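Local coordinates for GCN5-related N-acetyltransferase (Sphaerobacter thermophilus, PDB 3TT2), which probably transfers an acyl group, as from acetyl-CoA, to an acceptor molecule, in the manner of GCN5-related N-acetyltransferases, at residues A[224-229]-A[233-238]; A[176-179]-A[183-186]; A[127-132]-A[145-150]; A[107-112]-A[313-318]. All coordinates share one frame; numbering follows the deposited sequence.

Contact 1: residues A[224-229]-A[233-238]; sequences LLAVET and HIVGTC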
loop_
_atom_site.group_PDB
_atom_site.type_symbol
_atom_site.label_atom_id
_atom_site.label_comp_id
_atom_site.label_asym_id
_atom_site.label_seq_id
_atom_site.Cartn_x
_atom_site.Cartn_y
_atom_site.Cartn_z
ATOM N N LEU A 224 12.516 4.217 -14.234
ATOM C CA LEU A 224 13.955 4.339 -14.376
ATOM C C LEU A 224 14.653 3.049 -14.029
ATOM O O LEU A 224 14.256 2.329 -13.112
ATOM C CB LEU A 224 14.507 5.454 -13.503
ATOM C CG LEU A 224 13.939 6.834 -13.782
ATOM C CD1 LEU A 224 14.715 7.780 -12.930
ATOM C CD2 LEU A 224 14.109 7.193 -15.217
ATOM N N LEU A 225 15.700 2.771 -14.788
ATOM C CA LEU A 225 16.504 1.593 -14.606
ATOM C C LEU A 225 17.938 2.056 -14.373
ATOM O O LEU A 225 18.452 2.879 -15.125
ATOM C CB LEU A 225 16.445 0.744 -15.870
ATOM C CG LEU A 225 15.084 0.496 -16.524
ATOM C CD1 LEU A 225 15.230 -0.456 -17.708
ATOM C CD2 LEU A 225 14.085 -0.047 -15.533
ATOM N N ALA A 226 18.580 1.563 -13.319
ATOM C CA ALA A 226 20.016 1.720 -13.213
ATOM C C ALA A 226 20.654 0.629 -14.068
ATOM O O ALA A 226 20.351 -0.561 -13.934
ATOM C CB ALA A 226 20.472 1.645 -11.788
ATOM N N VAL A 227 21.512 1.053 -14.985
ATOM C CA VAL A 227 22.076 0.151 -15.965
ATOM C C VAL A 227 23.587 0.245 -15.977
ATOM O O VAL A 227 24.152 1.333 -16.116
ATOM C CB VAL A 227 21.511 0.443 -17.357
ATOM C CG1 VAL A 227 22.235 -0.345 -18.407
ATOM C CG2 VAL A 227 20.044 0.101 -17.380
ATOM N N GLU A 228 24.235 -0.912 -15.825
ATOM C CA GLU A 228 25.686 -0.996 -15.863
ATOM C C GLU A 228 26.150 -0.882 -17.307
ATOM O O GLU A 228 25.750 -1.672 -18.161
ATOM C CB GLU A 228 26.158 -2.308 -15.250
ATOM C CG GLU A 228 27.659 -2.537 -15.394
ATOM C CD GLU A 228 28.181 -3.698 -14.544
ATOM O OE1 GLU A 228 27.980 -4.873 -14.951
ATOM O OE2 GLU A 228 28.793 -3.425 -13.474
ATOM N N THR A 229 26.999 0.107 -17.563
ATOM C CA THR A 229 27.402 0.483 -18.911
ATOM C C THR A 229 28.100 -0.638 -19.688
ATOM O O THR A 229 27.805 -0.873 -20.864
ATOM C CB THR A 229 28.321 1.709 -18.867
ATOM O OG1 THR A 229 27.618 2.812 -18.272
ATOM C CG2 THR A 229 28.773 2.080 -20.269
ATOM N N HIS A 233 23.142 -4.026 -18.470
ATOM C CA HIS A 233 22.354 -4.909 -17.640
ATOM C C HIS A 233 21.710 -4.099 -16.551
ATOM O O HIS A 233 22.308 -3.149 -16.027
ATOM C CB HIS A 233 23.234 -6.000 -17.039
ATOM C CG HIS A 233 23.268 -7.252 -17.857
ATOM N ND1 HIS A 233 23.105 -8.504 -17.304
ATOM C CD2 HIS A 233 23.421 -7.447 -19.189
ATOM C CE1 HIS A 233 23.169 -9.415 -18.257
ATOM N NE2 HIS A 233 23.358 -8.802 -19.412
ATOM N N ILE A 234 20.489 -4.478 -16.201
ATOM C CA ILE A 234 19.722 -3.671 -15.278
ATOM C C ILE A 234 20.140 -4.107 -13.888
ATOM O O ILE A 234 19.951 -5.266 -13.513
ATOM C CB ILE A 234 18.205 -3.847 -15.544
ATOM C CG1 ILE A 234 17.833 -3.089 -16.822
ATOM C CG2 ILE A 234 17.402 -3.341 -14.399
ATOM C CD1 ILE A 234 16.874 -3.810 -17.711
ATOM N N VAL A 235 20.769 -3.187 -13.157
ATOM C CA VAL A 235 21.190 -3.462 -11.792
ATOM C C VAL A 235 20.231 -2.907 -10.750
ATOM O O VAL A 235 20.382 -3.175 -9.560
ATOM C CB VAL A 235 22.610 -2.923 -11.500
ATOM C CG1 VAL A 235 23.566 -3.383 -12.570
ATOM C CG2 VAL A 235 22.601 -1.398 -11.370
ATOM N N GLY A 236 19.222 -2.166 -11.187
ATOM C CA GLY A 236 18.346 -1.486 -10.245
ATOM C C GLY A 236 17.153 -0.892 -10.953
ATOM O O GLY A 236 17.217 -0.676 -12.149
ATOM N N THR A 237 16.063 -0.640 -10.232
ATOM C CA THR A 237 14.864 -0.043 -10.823
ATOM C C THR A 237 14.207 0.896 -9.838
ATOM O O THR A 237 14.275 0.691 -8.625
ATOM C CB THR A 237 13.795 -1.096 -11.216
ATOM O OG1 THR A 237 13.319 -1.752 -10.035
ATOM C CG2 THR A 237 14.338 -2.136 -12.216
ATOM N N CYS A 238 13.609 1.953 -10.376
ATOM C CA CYS A 238 12.666 2.735 -9.632
ATOM C C CYS A 238 11.477 2.962 -10.544
ATOM O O CYS A 238 11.570 3.716 -11.510
ATOM C CB CYS A 238 13.301 4.071 -9.287
ATOM S SG CYS A 238 12.437 5.055 -8.074
#
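Ile234 sits obliquely between Leu225 and Val227 on one face of this antiparallel strand pair. Its CD1 lies 3.7 Å from Leu225 CD1, while Ile234 CG1 meets Val227 CG2 at 3.9 Å. The fit follows from the first torsion of Ile234 (chi1 -74°), which sets CG1 anti to the carbonyl carbon and sends the longer branch between its two neighbours. The other branch of Leu225 turns toward the next residue on this face, CD2 standing 3.9 Å from Thr237 CG2. Helix 184-194 packs against Leu225, Ile234 and Thr237. On the opposite face Ala226 and Glu228 are met by the methyls of Val235, the extra residue of a bulge: Ala226 CB is 3.7 Å from Val235 CG2, and the second methyl of that valine, CG1, lies 3.9 Å from Glu228 CB. The Glu228 carboxylate is held by Ser231 in the connecting turn. Further along the same face, Leu224 and Cys238 lie beneath helix 263-278.

The backbone pairing is regular at one end, where Leu224 and Cys238 exchange two bonds, Cys238 N reaching Leu224 O at 2.8 Å. The register then slips by one residue. Ala226 O accepts Val235 N at 2.8 Å and, weakly, Gly236 N at 3.4 Å, whereas Ala226 N approaches Gly236 O from well above the carbonyl plane. Two residues thus face one, a classic beta bulge that turns Val235 beside Ala226 and lets Ile234 pair with Val227. The arrangement is a bulged beta hairpin, strands 223-228 and 233-243, early in the C-terminal GNAT unit.

Contact 2: residues A[176-179]-A[183-186]; sequences RTFV and DERA
Arg176 reaches Asp183 side-on, gripping its carboxylate with two nitrogens. Arg176 NE donates to Asp183 OD2 nearly straight (2.7 Å, 168°), the oxygen lying in the guanidinium plane, while Arg176 NH2 meets the syn lone pair of Asp183 OD1 at 3.1 Å. The arginine runs extended from CG to NE, and its plane is turned 48° from that of the carboxylate. Phe178 follows, its CG anti to the backbone N (chi1 176°), which brings the ring alongside Asp183 and Glu184: CD1 packs 3.7 Å from Asp183 CB, and Glu184 OE2 stands at the ring edge, 3.6 Å from Phe178 CZ. Glu184 is held chiefly through its OE1 by Gly181 N, and Trp223 meets the phenylalanine ring edge-to-face. This is the turn from the edge strand 173-177 into helix 184-194, early in the C-terminal GNAT unit. At Val179 the backbone takes over. Its N donates to Asp183 OD2 at 3.1 Å from above the carboxylate plane, on the opposite face from Arg176 NE. Val179 O accepts Asp183 N at 2.9 Å, closing the turn, and Val179 CB rests against Asp183 OD2 at 3.6 Å.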
loop_
_atom_site.group_PDB
_atom_site.type_symbol
_atom_site.label_atom_id
_atom_site.label_comp_id
_atom_site.label_asym_id
_atom_site.label_seq_id
_atom_site.Cartn_x
_atom_site.Cartn_y
_atom_site.Cartn_z
ATOM N N ARG A 176 18.662 4.813 -17.172
ATOM C CA ARG A 176 18.039 4.485 -18.443
ATOM C C ARG A 176 16.560 4.524 -18.248
ATOM O O ARG A 176 16.028 3.839 -17.395
ATOM C CB ARG A 176 18.432 3.090 -18.917
ATOM C CG ARG A 176 17.714 2.632 -20.186
ATOM C CD ARG A 176 18.071 1.204 -20.516
ATOM N NE ARG A 176 17.338 0.652 -21.654
ATOM C CZ ARG A 176 17.832 0.549 -22.893
ATOM N NH1 ARG A 176 19.054 0.995 -23.181
ATOM N NH2 ARG A 176 17.099 0.000 -23.858
ATOM N N THR A 177 15.893 5.345 -19.038
ATOM C CA THR A 177 14.453 5.412 -19.019
ATOM C C THR A 177 13.944 4.139 -19.674
ATOM O O THR A 177 14.463 3.721 -20.716
ATOM C CB THR A 177 13.982 6.649 -19.804
ATOM O OG1 THR A 177 14.476 7.833 -19.161
ATOM C CG2 THR A 177 12.472 6.685 -19.891
ATOM N N PHE A 178 12.946 3.523 -19.052
ATOM C CA PHE A 178 12.335 2.318 -19.577
ATOM C C PHE A 178 11.858 2.527 -21.012
ATOM O O PHE A 178 11.131 3.477 -21.297
ATOM C CB PHE A 178 11.144 1.963 -18.709
ATOM C CG PHE A 178 10.357 0.785 -19.202
ATOM C CD1 PHE A 178 10.770 -0.512 -18.918
ATOM C CD2 PHE A 178 9.189 0.966 -19.920
ATOM C CE1 PHE A 178 10.031 -1.613 -19.354
ATOM C CE2 PHE A 178 8.449 -0.125 -20.362
ATOM C CZ PHE A 178 8.870 -1.416 -20.076
ATOM N N VAL A 179 12.249 1.634 -21.910
ATOM C CA VAL A 179 11.829 1.735 -23.302
ATOM C C VAL A 179 10.851 0.628 -23.681
ATOM O O VAL A 179 11.254 -0.504 -23.895
ATOM C CB VAL A 179 13.056 1.595 -24.223
ATOM C CG1 VAL A 179 12.638 1.535 -25.694
ATOM C CG2 VAL A 179 14.040 2.716 -23.954
ATOM N N ASP A 183 12.433 -3.086 -23.161
ATOM C CA ASP A 183 12.879 -3.343 -21.806
ATOM C C ASP A 183 11.929 -4.141 -20.916
ATOM O O ASP A 183 12.241 -4.387 -19.754
ATOM C CB ASP A 183 13.296 -2.023 -21.151
ATOM C CG ASP A 183 14.492 -1.376 -21.856
ATOM O OD1 ASP A 183 15.152 -2.058 -22.673
ATOM O OD2 ASP A 183 14.788 -0.195 -21.587
ATOM N N GLU A 184 10.781 -4.548 -21.454
ATOM C CA GLU A 184 9.774 -5.270 -20.664
ATOM C C GLU A 184 10.306 -6.467 -19.862
ATOM O O GLU A 184 10.279 -6.454 -18.636
ATOM C CB GLU A 184 8.593 -5.704 -21.537
ATOM C CG GLU A 184 7.474 -4.693 -21.645
ATOM C CD GLU A 184 7.693 -3.671 -22.744
ATOM O OE1 GLU A 184 8.632 -3.823 -23.548
ATOM O OE2 GLU A 184 6.911 -2.702 -22.808
ATOM N N ARG A 185 10.781 -7.498 -20.550
ATOM C CA ARG A 185 11.159 -8.733 -19.872
ATOM C C ARG A 185 12.327 -8.503 -18.933
ATOM O O ARG A 185 12.338 -9.018 -17.824
ATOM C CB ARG A 185 11.503 -9.828 -20.887
ATOM C CG ARG A 185 11.958 -11.173 -20.283
ATOM C CD ARG A 185 10.860 -12.259 -20.360
ATOM N NE ARG A 185 11.246 -13.510 -19.694
ATOM C CZ ARG A 185 10.975 -13.811 -18.422
ATOM N NH1 ARG A 185 10.308 -12.956 -17.664
ATOM N NH2 ARG A 185 11.368 -14.972 -17.905
ATOM N N ALA A 186 13.297 -7.714 -19.383
ATOM C CA ALA A 186 14.527 -7.485 -18.636
ATOM C C ALA A 186 14.264 -6.756 -17.333
ATOM O O ALA A 186 14.915 -7.022 -16.328
ATOM C CB ALA A 186 15.494 -6.700 -19.473
#

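Contact 3: residues A[127-132]-A[145-150]; sequences VQHYIR and HGYRPV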
loop_
_atom_site.group_PDB
_atom_site.type_symbol
_atom_site.label_atom_id
_atom_site.label_comp_id
_atom_site.label_asym_id
_atom_site.label_seq_id
_atom_site.Cartn_x
_atom_site.Cartn_y
_atom_site.Cartn_z
ATOM N N VAL A 127 -5.494 -13.111 8.575
ATOM C CA VAL A 127 -6.147 -11.817 8.352
ATOM C C VAL A 127 -5.250 -10.744 8.943
ATOM O O VAL A 127 -4.639 -10.954 9.998
ATOM C CB VAL A 127 -7.492 -11.705 9.069
ATOM C CG1 VAL A 127 -8.075 -10.324 8.869
ATOM C CG2 VAL A 127 -8.451 -12.768 8.585
ATOM N N GLN A 128 -5.161 -9.601 8.271
ATOM C CA GLN A 128 -4.295 -8.548 8.747
ATOM C C GLN A 128 -4.862 -7.142 8.565
ATOM O O GLN A 128 -5.616 -6.867 7.622
ATOM C CB GLN A 128 -2.930 -8.659 8.089
ATOM C CG GLN A 128 -2.913 -8.328 6.623
ATOM C CD GLN A 128 -1.568 -8.614 6.004
ATOM O OE1 GLN A 128 -0.814 -9.447 6.506
ATOM N NE2 GLN A 128 -1.249 -7.923 4.919
ATOM N N HIS A 129 -4.483 -6.266 9.495
ATOM C CA HIS A 129 -4.918 -4.880 9.530
ATOM C C HIS A 129 -3.700 -3.978 9.550
ATOM O O HIS A 129 -2.690 -4.306 10.170
ATOM C CB HIS A 129 -5.700 -4.609 10.806
ATOM C CG HIS A 129 -7.088 -5.167 10.806
ATOM N ND1 HIS A 129 -8.204 -4.378 10.630
ATOM C CD2 HIS A 129 -7.545 -6.429 10.989
ATOM C CE1 HIS A 129 -9.289 -5.133 10.694
ATOM N NE2 HIS A 129 -8.915 -6.382 10.913
ATOM N N TYR A 130 -3.787 -2.834 8.886
ATOM C CA TYR A 130 -2.735 -1.846 9.019
ATOM C C TYR A 130 -3.236 -0.723 9.902
ATOM O O TYR A 130 -4.125 0.032 9.517
ATOM C CB TYR A 130 -2.346 -1.288 7.669
ATOM C CG TYR A 130 -1.882 -2.310 6.675
ATOM C CD1 TYR A 130 -0.529 -2.507 6.439
ATOM C CD2 TYR A 130 -2.789 -3.055 5.946
ATOM C CE1 TYR A 130 -0.081 -3.439 5.512
ATOM C CE2 TYR A 130 -2.352 -3.993 5.009
ATOM C CZ TYR A 130 -0.993 -4.177 4.802
ATOM O OH TYR A 130 -0.546 -5.098 3.881
ATOM N N ILE A 131 -2.651 -0.612 11.087
ATOM C CA ILE A 131 -3.105 0.351 12.066
ATOM C C ILE A 131 -2.170 1.558 12.128
ATOM O O ILE A 131 -0.956 1.396 12.166
ATOM C CB ILE A 131 -3.210 -0.305 13.459
ATOM C CG1 ILE A 131 -4.042 -1.584 13.377
ATOM C CG2 ILE A 131 -3.848 0.643 14.457
ATOM C CD1 ILE A 131 -5.368 -1.381 12.688
ATOM N N ARG A 132 -2.732 2.766 12.117
ATOM C CA ARG A 132 -1.949 3.951 12.426
ATOM C C ARG A 132 -1.267 3.781 13.777
ATOM O O ARG A 132 -1.923 3.454 14.765
ATOM C CB ARG A 132 -2.839 5.189 12.465
ATOM C CG ARG A 132 -3.200 5.742 11.104
ATOM C CD ARG A 132 -1.960 6.170 10.334
ATOM N NE ARG A 132 -1.010 6.879 11.175
ATOM C CZ ARG A 132 -1.034 8.190 11.353
ATOM N NH1 ARG A 132 -0.139 8.781 12.132
ATOM N NH2 ARG A 132 -1.960 8.906 10.741
ATOM N N HIS A 145 -8.362 -8.706 20.151
ATOM C CA HIS A 145 -8.849 -9.682 19.180
ATOM C C HIS A 145 -7.834 -10.678 18.694
ATOM O O HIS A 145 -8.118 -11.455 17.794
ATOM C CB HIS A 145 -9.551 -9.018 18.012
ATOM C CG HIS A 145 -10.891 -8.468 18.380
ATOM N ND1 HIS A 145 -11.810 -9.198 19.091
ATOM C CD2 HIS A 145 -11.449 -7.253 18.164
ATOM C CE1 HIS A 145 -12.894 -8.462 19.291
ATOM N NE2 HIS A 145 -12.699 -7.283 18.739
ATOM N N GLY A 146 -6.641 -10.628 19.268
ATOM C CA GLY A 146 -5.643 -11.645 19.016
ATOM C C GLY A 146 -4.721 -11.300 17.867
ATOM O O GLY A 146 -3.885 -12.112 17.469
ATOM N N TYR A 147 -4.869 -10.092 17.337
ATOM C CA TYR A 147 -4.008 -9.617 16.265
ATOM C C TYR A 147 -2.718 -9.069 16.849
ATOM O O TYR A 147 -2.736 -8.256 17.765
ATOM C CB TYR A 147 -4.704 -8.528 15.466
ATOM C CG TYR A 147 -5.860 -9.013 14.623
ATOM C CD1 TYR A 147 -7.063 -9.412 15.200
ATOM C CD2 TYR A 147 -5.754 -9.051 13.243
ATOM C CE1 TYR A 147 -8.112 -9.849 14.418
ATOM C CE2 TYR A 147 -6.795 -9.483 12.462
ATOM C CZ TYR A 147 -7.965 -9.882 13.048
ATOM O OH TYR A 147 -8.984 -10.298 12.241
ATOM N N ARG A 148 -1.594 -9.483 16.293
ATOM C CA ARG A 148 -0.321 -9.164 16.894
ATOM C C ARG A 148 0.594 -8.424 15.913
ATOM O O ARG A 148 0.572 -8.687 14.699
ATOM C CB ARG A 148 0.341 -10.473 17.329
ATOM C CG ARG A 148 -0.055 -11.041 18.747
ATOM C CD ARG A 148 0.535 -12.625 18.842
ATOM N NE ARG A 148 -0.082 -13.309 20.021
ATOM C CZ ARG A 148 0.366 -14.492 20.493
ATOM N NH1 ARG A 148 1.432 -15.131 19.852
ATOM N NH2 ARG A 148 -0.188 -15.075 21.641
ATOM N N PRO A 149 1.396 -7.482 16.441
ATOM C CA PRO A 149 2.307 -6.641 15.657
ATOM C C PRO A 149 3.374 -7.451 14.967
ATOM O O PRO A 149 4.054 -8.252 15.604
ATOM C CB PRO A 149 2.942 -5.740 16.710
ATOM C CG PRO A 149 1.897 -5.642 17.772
ATOM C CD PRO A 149 1.317 -7.029 17.839
ATOM N N VAL A 150 3.513 -7.207 13.671
ATOM C CA VAL A 150 4.370 -7.971 12.775
ATOM C C VAL A 150 5.514 -7.085 12.290
ATOM O O VAL A 150 6.677 -7.377 12.499
ATOM C CB VAL A 150 3.558 -8.517 11.588
ATOM C CG1 VAL A 150 4.469 -9.074 10.533
ATOM C CG2 VAL A 150 2.593 -9.560 12.071
#
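Tyr147 OH, 3.5 Å from Val127 CG1, is hydrogen-bonded to Glu109 OE2 of helix 100-115, and that bond outside the two segments holds the end of the ring. No hydrogen bond joins the segments themselves; Tyr147 bridges them through its ring. It leaves the chain with CG anti to the carbonyl carbon (chi1 -70°), which extends the ring toward strand 125-132. There the ring presents an edge to Val127: CG1 lies in the ring plane, 3.9 Å from Tyr147 CE2, and the valine carbonyl O approaches the same CE2 obliquely at 3.6 Å. His129 takes a different side. The two rings form an offset edge-to-face pair, the imidazole edge toward the tyrosine face, with centroids 5.1 Å apart and planes at 84°; His129 CD2 comes 3.5 Å from Tyr147 CE2.

The backbones stay apart because strand 305-316 runs between strands 125-132 and 148-159, bonding to both. Helix 136-144 connects the two segments and ends in a Schellman motif at Gly146, just ahead of Tyr147; Met142 of that helix touches His129. This is the strand-helix-strand run 125-132, 136-144, 148-159 of the N-terminal GNAT unit. A molecule of MES buffer, probably from the crystallisation liquor, lies about 4 Å from the His129 side chain, which may mark a pocket. The chemistry implies that the hydroxyl bond to Glu109 helps set where the Tyr147 ring lies, its face taking the histidine edge and its edge the valine methyl, while the polar end of this buried tyrosine is satisfied by the glutamate.

Contact 4: residues A[107-112]-A[313-318]; sequences WGEEWI and HRKEIR
Lys315 NZ forms a salt bridge with Glu109 OE2 at 2.9 Å, joining the C-terminal strand to helix 100-115. The ammonium group meets the oxygen on its syn side, 24° out of the carboxylate plane, and favours this one oxygen: Glu109 OE1 stands farther off, 3.7 Å from Lys315 NZ. Each partner has a second hold. Glu109 OE2 is shared with Tyr147, and Lys315 NZ also donates to His145 O, so the bridge belongs to a small polar cluster between helix 100-115 and the end of helix 136-144. The lysine is extended throughout, with CG anti to the backbone N (chi1 -176°), and spans from strand to helix at about a right angle to the glutamate. Its aliphatic part follows the same path, CD lying 3.4 Å from Glu109 OE2.

Packing begins beside the bridge, where Ile317 points toward the helix and lays CD1 4.2 Å from Glu109 CG. It continues one turn on at Ile112, whose CG2 meets Ile317 CG1 at 4.1 Å, the two isoleucines sliding past each other in opposite directions. Both also rest on Val127 of strand 125-132, and Met116 adds to the cover over Ile317. The chain turns a corner at this isoleucine, where Ile317 and Arg318 face Val125 together in a classic beta bulge. Chemically, an oxygen of a buried glutamate shared by an ammonium and a hydroxyl would probably favour the ionised carboxylate; with isoleucines packed beside it, the bridge fixes residues near the C terminus onto helix 100-115 of the N-terminal GNAT unit.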
loop_
_atom_site.group_PDB
_atom_site.type_symbol
_atom_site.label_atom_id
_atom_site.label_comp_id
_atom_site.label_asym_id
_atom_site.label_seq_id
_atom_site.Cartn_x
_atom_site.Cartn_y
_atom_site.Cartn_z
ATOM N N TRP A 107 -16.423 -9.344 10.976
ATOM C CA TRP A 107 -16.898 -9.342 9.592
ATOM C C TRP A 107 -15.811 -9.781 8.611
ATOM O O TRP A 107 -16.042 -10.592 7.710
ATOM C CB TRP A 107 -17.385 -7.944 9.187
ATOM C CG TRP A 107 -17.778 -7.855 7.733
ATOM C CD1 TRP A 107 -18.956 -8.258 7.187
ATOM C CD2 TRP A 107 -16.986 -7.345 6.645
ATOM N NE1 TRP A 107 -18.956 -8.025 5.829
ATOM C CE2 TRP A 107 -17.760 -7.468 5.470
ATOM C CE3 TRP A 107 -15.704 -6.788 6.554
ATOM C CZ2 TRP A 107 -17.299 -7.064 4.219
ATOM C CZ3 TRP A 107 -15.241 -6.379 5.305
ATOM C CH2 TRP A 107 -16.037 -6.527 4.154
ATOM N N GLY A 108 -14.625 -9.220 8.790
ATOM C CA GLY A 108 -13.501 -9.550 7.947
ATOM C C GLY A 108 -13.010 -10.955 8.196
ATOM O O GLY A 108 -12.633 -11.659 7.264
ATOM N N GLU A 109 -13.010 -11.362 9.462
ATOM C CA GLU A 109 -12.640 -12.725 9.826
ATOM C C GLU A 109 -13.621 -13.717 9.224
ATOM O O GLU A 109 -13.227 -14.734 8.670
ATOM C CB GLU A 109 -12.601 -12.902 11.347
ATOM C CG GLU A 109 -11.502 -12.122 12.040
ATOM C CD GLU A 109 -11.317 -12.533 13.487
ATOM O OE1 GLU A 109 -12.143 -13.319 13.992
ATOM O OE2 GLU A 109 -10.341 -12.085 14.120
ATOM N N GLU A 110 -14.906 -13.414 9.328
ATOM C CA GLU A 110 -15.902 -14.298 8.769
ATOM C C GLU A 110 -15.813 -14.253 7.250
ATOM O O GLU A 110 -16.209 -15.196 6.587
ATOM C CB GLU A 110 -17.312 -13.944 9.261
ATOM C CG GLU A 110 -17.986 -12.824 8.478
ATOM C CD GLU A 110 -19.508 -12.961 8.417
ATOM O OE1 GLU A 110 -20.052 -13.918 9.016
ATOM O OE2 GLU A 110 -20.154 -12.110 7.761
ATOM N N TRP A 111 -15.281 -13.166 6.695
ATOM C CA TRP A 111 -15.181 -13.056 5.245
ATOM C C TRP A 111 -14.301 -14.169 4.703
ATOM O O TRP A 111 -14.726 -14.925 3.828
ATOM C CB TRP A 111 -14.628 -11.698 4.809
ATOM C CG TRP A 111 -14.720 -11.466 3.316
ATOM C CD1 TRP A 111 -15.705 -10.797 2.656
ATOM C CD2 TRP A 111 -13.793 -11.900 2.305
ATOM N NE1 TRP A 111 -15.455 -10.784 1.305
ATOM C CE2 TRP A 111 -14.290 -11.459 1.063
ATOM C CE3 TRP A 111 -12.592 -12.629 2.329
ATOM C CZ2 TRP A 111 -13.638 -11.721 -0.141
ATOM C CZ3 TRP A 111 -11.941 -12.889 1.123
ATOM C CH2 TRP A 111 -12.465 -12.433 -0.091
ATOM N N ILE A 112 -13.078 -14.267 5.223
ATOM C CA ILE A 112 -12.144 -15.297 4.772
ATOM C C ILE A 112 -12.568 -16.713 5.180
ATOM O O ILE A 112 -12.374 -17.648 4.429
ATOM C CB ILE A 112 -10.689 -15.040 5.226
ATOM C CG1 ILE A 112 -9.752 -16.020 4.521
ATOM C CG2 ILE A 112 -10.543 -15.203 6.727
ATOM C CD1 ILE A 112 -9.940 -16.066 3.018
ATOM N N HIS A 313 -0.813 -5.446 11.845
ATOM C CA HIS A 313 -1.307 -6.434 12.787
ATOM C C HIS A 313 -1.869 -7.655 12.071
ATOM O O HIS A 313 -2.662 -7.525 11.140
ATOM C CB HIS A 313 -2.326 -5.806 13.726
ATOM C CG HIS A 313 -1.695 -5.006 14.821
ATOM N ND1 HIS A 313 -1.182 -3.742 14.617
ATOM C CD2 HIS A 313 -1.456 -5.305 16.120
ATOM C CE1 HIS A 313 -0.675 -3.291 15.750
ATOM N NE2 HIS A 313 -0.822 -4.222 16.677
ATOM N N ARG A 314 -1.433 -8.838 12.505
ATOM C CA ARG A 314 -1.816 -10.085 11.854
ATOM C C ARG A 314 -2.318 -11.144 12.831
ATOM O O ARG A 314 -1.785 -11.289 13.927
ATOM C CB ARG A 314 -0.629 -10.643 11.086
ATOM C CG ARG A 314 -0.978 -11.813 10.215
ATOM C CD ARG A 314 0.212 -12.228 9.397
ATOM N NE ARG A 314 0.609 -11.218 8.414
ATOM C CZ ARG A 314 1.854 -11.098 7.962
ATOM N NH1 ARG A 314 2.789 -11.918 8.437
ATOM N NH2 ARG A 314 2.176 -10.169 7.056
ATOM N N LYS A 315 -3.338 -11.889 12.423
ATOM C CA LYS A 315 -3.850 -12.998 13.223
ATOM C C LYS A 315 -3.974 -14.240 12.355
ATOM O O LYS A 315 -4.331 -14.141 11.185
ATOM C CB LYS A 315 -5.217 -12.640 13.800
ATOM C CG LYS A 315 -5.812 -13.678 14.729
ATOM C CD LYS A 315 -7.279 -13.383 14.925
ATOM C CE LYS A 315 -7.881 -14.201 16.042
ATOM N NZ LYS A 315 -9.282 -13.750 16.312
ATOM N N GLU A 316 -3.693 -15.409 12.918
ATOM C CA GLU A 316 -3.785 -16.632 12.132
ATOM C C GLU A 316 -5.155 -17.281 12.277
ATOM O O GLU A 316 -5.499 -17.778 13.350
ATOM C CB GLU A 316 -2.704 -17.629 12.535
ATOM C CG GLU A 316 -2.826 -18.980 11.841
ATOM C CD GLU A 316 -1.949 -20.061 12.462
ATOM O OE1 GLU A 316 -2.449 -20.820 13.328
ATOM O OE2 GLU A 316 -0.766 -20.159 12.072
ATOM N N ILE A 317 -5.917 -17.288 11.182
ATOM C CA ILE A 317 -7.257 -17.873 11.152
ATOM C C ILE A 317 -7.227 -19.405 11.062
ATOM O O ILE A 317 -8.014 -20.092 11.724
ATOM C CB ILE A 317 -8.081 -17.314 9.990
ATOM C CG1 ILE A 317 -8.285 -15.806 10.156
ATOM C CG2 ILE A 317 -9.419 -18.020 9.896
ATOM C CD1 ILE A 317 -8.894 -15.387 11.465
ATOM N N ARG A 318 -6.327 -19.941 10.243
ATOM C CA ARG A 318 -6.121 -21.385 10.217
ATOM C C ARG A 318 -4.642 -21.709 10.151
ATOM O O ARG A 318 -3.910 -21.073 9.418
ATOM C CB ARG A 318 -6.825 -21.979 8.999
ATOM C CG ARG A 318 -6.906 -23.487 8.977
ATOM C CD ARG A 318 -7.470 -23.966 7.652
ATOM N NE ARG A 318 -6.567 -23.678 6.542
ATOM C CZ ARG A 318 -6.832 -23.971 5.275
ATOM N NH1 ARG A 318 -7.976 -24.557 4.956
ATOM N NH2 ARG A 318 -5.952 -23.677 4.330
#

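From the N terminus, contact 4 opens first at 107-112 and closes last at 313-318, so its loop encloses the other three, which follow one another in series without crossing. Contact 3 spans helix 136-144 within the N-terminal unit; contacts 2 and 1 then close short turns in the C-terminal unit. They form two clusters. Contacts 3 and 4 touch, their centres about 10 Å apart, because strand 305-316 returns from the C-terminal unit to bond beside strand 125-132. Contacts 1 and 2 touch where strands 173-177 and 223-228 pair. Centres in different clusters lie about 36 to 40 Å apart, on opposite sides of the chain's centre.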